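Local coordinates for hypothetical protein Ta0108 (Thermoplasma acidophilum, PDB 1RLK), which probably hydrolyses peptidyl-tRNAs that drop off the ribosome during protein synthesis, as a member of the PTH2 family of peptidyl-tRNA hydrolases, at residues K4-V9 / R52-K57; A8-L13 / N59-I64. All coordinates share one frame; numbering follows the deposited sequence.

Contact 1 of 2, residues K4-V9 / R52-K57; sequences KMVIAV and RKIVVK
Lys4 and Arg52 lie side by side near the beginning of two neighbouring parallel strands, their side chains running the same way; with Ile54 they give up the most surface to this contact. The methylenes do the touching: Lys4 CD rests 3.7 Å from Arg52 CB, and further out Lys4 CD and CE lie over one face of the guanidinium, near its rim. The bend in Lys4 at CB-CG (chi2 -98°) helps carry its chain alongside the arginine. Two positive ends therefore come close, Lys4 NZ to Arg52 NH2 at 3.4 Å, a likely repulsion eased by Glu104, which forms a salt bridge with Lys4, and by a water 2.6 Å from Lys4 NZ. Ile54 sets CD1 4.2 Å from Lys4 CB, while its CB faces Val6 CG2; a beta-branched residue suits an extended strand, and this one reaches both neighbours. Both polar groups of its backbone turn to the neighbouring strand and straddle Val6, N giving a hydrogen bond to Met5 O (2.8 Å) and O accepting one from Ile7 N (2.9 Å), both donors nearly in line with the carbonyls. Val56 CG2 packs 3.6 Å from Ala8 CB, the small alanine leaving room for the valine's branch, and Val9 CG2 meets Val55 CG1 on the other face. Helices 17-38 and 40-48 join the two parallel strands, a beta-alpha-beta crossover; 53-58 is an outer strand of the mixed sheet, and 3-10 lies inside, bonded also to strand 94-103. Helix 17-38 packs against Met5, Ile7 and Val9, whereas helix 104-111 covers Val6 and touches Ile54.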
loop_
_atom_site.group_PDB
_atom_site.type_symbol
_atom_site.label_atom_id
_atom_site.label_comp_id
_atom_site.label_asym_id
_atom_site.label_seq_id
_atom_site.Cartn_x
_atom_site.Cartn_y
_atom_site.Cartn_z
ATOM N N LYS A 4 -11.039 -4.757 -0.649
ATOM C CA LYS A 4 -10.120 -4.290 0.378
ATOM C C LYS A 4 -8.924 -3.563 -0.248
ATOM O O LYS A 4 -8.609 -3.749 -1.411
ATOM C CB LYS A 4 -9.607 -5.465 1.219
ATOM C CG LYS A 4 -10.692 -6.451 1.734
ATOM C CD LYS A 4 -11.114 -6.176 3.164
ATOM C CE LYS A 4 -12.013 -7.298 3.722
ATOM N NZ LYS A 4 -11.269 -8.231 4.629
ATOM N N MET A 5 -8.277 -2.729 0.547
ATOM C CA MET A 5 -6.961 -2.193 0.231
ATOM C C MET A 5 -5.939 -2.849 1.145
ATOM O O MET A 5 -6.261 -3.147 2.273
ATOM C CB MET A 5 -6.982 -0.675 0.424
ATOM C CG MET A 5 -5.628 -0.042 0.446
ATOM S SD MET A 5 -5.720 1.733 0.537
ATOM C CE MET A 5 -6.553 2.082 -0.873
ATOM N N VAL A 6 -4.724 -3.115 0.658
ATOM C CA VAL A 6 -3.634 -3.581 1.499
ATOM C C VAL A 6 -2.510 -2.563 1.494
ATOM O O VAL A 6 -2.181 -2.029 0.441
ATOM C CB VAL A 6 -3.021 -4.911 0.983
ATOM C CG1 VAL A 6 -1.904 -5.394 1.903
ATOM C CG2 VAL A 6 -4.070 -5.940 0.809
ATOM N N ILE A 7 -1.904 -2.321 2.649
ATOM C CA ILE A 7 -0.673 -1.562 2.709
ATOM C C ILE A 7 0.371 -2.383 3.414
ATOM O O ILE A 7 0.146 -2.852 4.522
ATOM C CB ILE A 7 -0.865 -0.202 3.432
ATOM C CG1 ILE A 7 -2.023 0.568 2.816
ATOM C CG2 ILE A 7 0.417 0.615 3.340
ATOM C CD1 ILE A 7 -3.329 0.403 3.558
ATOM N N ALA A 8 1.513 -2.566 2.763
ATOM C CA ALA A 8 2.613 -3.341 3.303
ATOM C C ALA A 8 3.711 -2.389 3.741
ATOM O O ALA A 8 4.185 -1.586 2.938
ATOM C CB ALA A 8 3.132 -4.325 2.256
ATOM N N VAL A 9 4.115 -2.515 5.005
ATOM C CA VAL A 9 4.976 -1.581 5.705
ATOM C C VAL A 9 6.306 -2.251 6.008
ATOM O O VAL A 9 6.328 -3.370 6.499
ATOM C CB VAL A 9 4.313 -1.159 7.019
ATOM C CG1 VAL A 9 5.193 -0.182 7.802
ATOM C CG2 VAL A 9 2.948 -0.572 6.735
ATOM N N ARG A 52 -12.305 -0.625 3.849
ATOM C CA ARG A 52 -11.537 -1.567 4.646
ATOM C C ARG A 52 -10.115 -1.734 4.140
ATOM O O ARG A 52 -9.877 -1.833 2.946
ATOM C CB ARG A 52 -12.217 -2.932 4.665
ATOM C CG ARG A 52 -13.572 -2.900 5.356
ATOM C CD ARG A 52 -13.523 -3.346 6.788
ATOM N NE ARG A 52 -13.202 -4.767 6.911
ATOM C CZ ARG A 52 -14.043 -5.767 6.651
ATOM N NH1 ARG A 52 -15.295 -5.528 6.256
ATOM N NH2 ARG A 52 -13.628 -7.022 6.790
ATOM N N LYS A 53 -9.190 -1.805 5.086
ATOM C CA LYS A 53 -7.759 -1.861 4.827
ATOM C C LYS A 53 -7.124 -2.956 5.653
ATOM O O LYS A 53 -7.491 -3.161 6.821
ATOM C CB LYS A 53 -7.118 -0.514 5.188
ATOM C CG LYS A 53 -7.550 0.609 4.281
ATOM C CD LYS A 53 -7.077 1.956 4.783
ATOM C CE LYS A 53 -7.693 3.084 4.014
ATOM N NZ LYS A 53 -9.176 3.197 4.178
ATOM N N ILE A 54 -6.181 -3.660 5.041
ATOM C CA ILE A 54 -5.351 -4.656 5.698
ATOM C C ILE A 54 -3.930 -4.077 5.725
ATOM O O ILE A 54 -3.441 -3.635 4.689
ATOM C CB ILE A 54 -5.372 -5.959 4.887
ATOM C CG1 ILE A 54 -6.790 -6.559 4.848
ATOM C CG2 ILE A 54 -4.374 -6.966 5.435
ATOM C CD1 ILE A 54 -6.963 -7.579 3.769
ATOM N N VAL A 55 -3.286 -4.050 6.884
ATOM C CA VAL A 55 -1.912 -3.560 7.001
ATOM C C VAL A 55 -1.004 -4.710 7.427
ATOM O O VAL A 55 -1.175 -5.290 8.499
ATOM C CB VAL A 55 -1.808 -2.395 8.019
ATOM C CG1 VAL A 55 -0.417 -1.818 8.044
ATOM C CG2 VAL A 55 -2.855 -1.328 7.697
ATOM N N VAL A 56 -0.063 -5.052 6.555
ATOM C CA VAL A 56 0.920 -6.084 6.827
ATOM C C VAL A 56 2.290 -5.455 6.962
ATOM O O VAL A 56 2.518 -4.300 6.562
ATOM C CB VAL A 56 0.924 -7.163 5.723
ATOM C CG1 VAL A 56 -0.407 -7.890 5.686
ATOM C CG2 VAL A 56 1.264 -6.570 4.311
ATOM N N LYS A 57 3.209 -6.215 7.535
ATOM C CA LYS A 57 4.583 -5.795 7.641
ATOM C C LYS A 57 5.475 -6.719 6.812
ATOM O O LYS A 57 5.169 -7.897 6.639
ATOM C CB LYS A 57 5.024 -5.692 9.095
ATOM C CG LYS A 57 5.055 -6.983 9.892
ATOM C CD LYS A 57 5.403 -6.702 11.355
ATOM C CE LYS A 57 4.966 -7.842 12.283
ATOM N NZ LYS A 57 5.885 -7.997 13.438
HETATM O O HOH W 1 -10.181 -7.169 6.686
#

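Contact 2 of 2, residues A8-L13 / N59-I64; sequences AVRKDL and NDLDEI
The Arg10 guanidinium is sandwiched between two leucines: Leu13 CD2 stands 3.4 Å above one face and Leu61 CB 3.9 Å from the opposite face, both displaced toward the rim. At the edge, in plane, sits the Asp12 carboxylate, gripped side-on by two nitrogens. Arg10 NE reaches Asp12 OD1 at 3.0 Å, on the syn lone pair, and Arg10 NH2 reaches Asp12 OD2, which it meets from above the carboxylate plane. Arg10 NH1 has a further partner in the carbonyl of Ile94, so the group is fixed in rotation as well as in place. The aliphatic part of the same chain serves the helix: Arg10 CG lies 3.6 Å from Ile64 CG1, the two side chains crossing at about a right angle, and Ile64 CD1 continues to Ala8 O. A long arginine suits this place because its methylenes can pack on an isoleucine while its head stays polar. Lys11 and Asn59 run side by side, and Lys11 NZ gives Asn59 OD1 a short hydrogen bond of 2.6 Å, the donor tilted 27° from the amide carbonyl plane. Lys11 CG starts between its backbone N and carbonyl carbon (chi1 62°), and a bend at chi3 helps bring the ammonium round to the amide. Asp60 is the N-cap of helix 61-74, its OD1 accepting a weak bond from Glu63 N. A water joins the two segments, accepting from Leu61 N and donating to Asp12 OD2 at 3.1 Å. Asp12 is thus shared between Arg10 and, through water, the first turn of the helix, whose amino end would probably favour its negative charge; polar bonds and water link the outer residues, while Ile64 and Leu61 pack on the arginine's methylenes and guanidinium.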
loop_
_atom_site.group_PDB
_atom_site.type_symbol
_atom_site.label_atom_id
_atom_site.label_comp_id
_atom_site.label_asym_id
_atom_site.label_seq_id
_atom_site.Cartn_x
_atom_site.Cartn_y
_atom_site.Cartn_z
ATOM N N ALA A 8 1.513 -2.566 2.763
ATOM C CA ALA A 8 2.613 -3.341 3.303
ATOM C C ALA A 8 3.711 -2.389 3.741
ATOM O O ALA A 8 4.185 -1.586 2.938
ATOM C CB ALA A 8 3.132 -4.325 2.256
ATOM N N VAL A 9 4.115 -2.515 5.005
ATOM C CA VAL A 9 4.976 -1.581 5.705
ATOM C C VAL A 9 6.306 -2.251 6.008
ATOM O O VAL A 9 6.328 -3.370 6.499
ATOM C CB VAL A 9 4.313 -1.159 7.019
ATOM C CG1 VAL A 9 5.193 -0.182 7.802
ATOM C CG2 VAL A 9 2.948 -0.572 6.735
ATOM N N ARG A 10 7.414 -1.571 5.710
ATOM C CA ARG A 10 8.760 -2.037 6.090
ATOM C C ARG A 10 8.974 -1.992 7.593
ATOM O O ARG A 10 8.687 -0.971 8.226
ATOM C CB ARG A 10 9.857 -1.190 5.417
ATOM C CG ARG A 10 10.051 -1.485 3.956
ATOM C CD ARG A 10 11.133 -0.618 3.282
ATOM N NE ARG A 10 12.456 -0.814 3.882
ATOM C CZ ARG A 10 13.567 -0.193 3.477
ATOM N NH1 ARG A 10 13.536 0.688 2.492
ATOM N NH2 ARG A 10 14.723 -0.449 4.060
ATOM N N LYS A 11 9.501 -3.086 8.155
ATOM C CA LYS A 11 9.754 -3.189 9.595
ATOM C C LYS A 11 11.213 -2.885 9.954
ATOM O O LYS A 11 11.524 -2.653 11.110
ATOM C CB LYS A 11 9.340 -4.572 10.138
ATOM C CG LYS A 11 10.102 -5.772 9.550
ATOM C CD LYS A 11 10.023 -7.052 10.423
ATOM C CE LYS A 11 8.691 -7.772 10.276
ATOM N NZ LYS A 11 8.830 -9.178 9.765
ATOM N N ASP A 12 12.098 -2.881 8.957
ATOM C CA ASP A 12 13.532 -2.622 9.175
ATOM C C ASP A 12 13.939 -1.141 9.263
ATOM O O ASP A 12 15.127 -0.832 9.369
ATOM C CB ASP A 12 14.370 -3.314 8.079
ATOM C CG ASP A 12 14.086 -2.781 6.682
ATOM O OD1 ASP A 12 13.034 -2.149 6.480
ATOM O OD2 ASP A 12 14.847 -2.957 5.705
ATOM N N LEU A 13 12.977 -0.227 9.239
ATOM C CA LEU A 13 13.292 1.205 9.257
ATOM C C LEU A 13 13.199 1.884 10.626
ATOM O O LEU A 13 13.489 3.069 10.740
ATOM C CB LEU A 13 12.382 1.942 8.270
ATOM C CG LEU A 13 12.644 1.661 6.796
ATOM C CD1 LEU A 13 11.649 2.467 5.973
ATOM C CD2 LEU A 13 14.079 1.989 6.396
ATOM N N ASN A 59 9.814 -7.509 5.657
ATOM C CA ASN A 59 11.129 -7.470 6.290
ATOM C C ASN A 59 12.044 -6.391 5.737
ATOM O O ASN A 59 12.865 -5.834 6.460
ATOM C CB ASN A 59 11.822 -8.824 6.131
ATOM C CG ASN A 59 11.217 -9.876 7.014
ATOM O OD1 ASN A 59 10.782 -9.580 8.133
ATOM N ND2 ASN A 59 11.187 -11.117 6.526
ATOM N N ASP A 60 11.916 -6.113 4.447
ATOM C CA ASP A 60 12.871 -5.214 3.816
ATOM C C ASP A 60 12.394 -4.701 2.465
ATOM O O ASP A 60 11.279 -4.988 2.015
ATOM C CB ASP A 60 14.263 -5.893 3.721
ATOM C CG ASP A 60 14.221 -7.240 3.045
ATOM O OD1 ASP A 60 13.425 -7.441 2.103
ATOM O OD2 ASP A 60 14.977 -8.172 3.390
ATOM N N LEU A 61 13.252 -3.906 1.834
ATOM C CA LEU A 61 12.946 -3.288 0.563
ATOM C C LEU A 61 12.668 -4.317 -0.504
ATOM O O LEU A 61 11.762 -4.159 -1.308
ATOM C CB LEU A 61 14.109 -2.369 0.148
ATOM C CG LEU A 61 13.812 -1.490 -1.063
ATOM C CD1 LEU A 61 12.524 -0.715 -0.848
ATOM C CD2 LEU A 61 14.998 -0.546 -1.274
ATOM N N ASP A 62 13.437 -5.400 -0.512
ATOM C CA ASP A 62 13.207 -6.461 -1.494
ATOM C C ASP A 62 11.766 -6.964 -1.486
ATOM O O ASP A 62 11.174 -7.188 -2.544
ATOM C CB ASP A 62 14.185 -7.622 -1.270
ATOM C CG ASP A 62 15.588 -7.297 -1.761
ATOM O OD1 ASP A 62 15.723 -6.862 -2.937
ATOM O OD2 ASP A 62 16.607 -7.430 -1.034
ATOM N N GLU A 63 11.178 -7.110 -0.310
ATOM C CA GLU A 63 9.783 -7.567 -0.237
ATOM C C GLU A 63 8.845 -6.528 -0.826
ATOM O O GLU A 63 7.948 -6.869 -1.574
ATOM C CB GLU A 63 9.355 -7.881 1.203
ATOM C CG GLU A 63 10.228 -8.881 1.952
ATOM C CD GLU A 63 10.284 -10.244 1.296
ATOM O OE1 GLU A 63 9.335 -10.614 0.570
ATOM O OE2 GLU A 63 11.301 -10.950 1.515
ATOM N N ILE A 64 9.053 -5.257 -0.485
ATOM C CA ILE A 64 8.313 -4.159 -1.137
ATOM C C ILE A 64 8.358 -4.277 -2.666
ATOM O O ILE A 64 7.338 -4.167 -3.338
ATOM C CB ILE A 64 8.890 -2.781 -0.709
ATOM C CG1 ILE A 64 8.726 -2.553 0.792
ATOM C CG2 ILE A 64 8.225 -1.640 -1.479
ATOM C CD1 ILE A 64 7.282 -2.354 1.237
HETATM O O HOH W 2 15.986 -3.373 2.823
#

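In the fold
Both contacts use strand 3-10 and share Ala8 and Val9, but they join it to successive elements: contact 1 to strand 53-58, contact 2 to the start of helix 61-74 that follows. Contact 1 lies nearer the centre of the chain and is held by regular backbone bonds and aliphatic packing, with charged residues gathered at its beginning. Contact 2, toward the surface where the strand runs into a loop, relies on a salt bridge from the end of the strand to that loop and on side-chain and water bonds, with the arginine's methylenes packed on Ile64. The two touch where Lys57 CD meets Lys11 CE at 3.6 Å. Together they hold the outer strand and its following helix to the same inner strand.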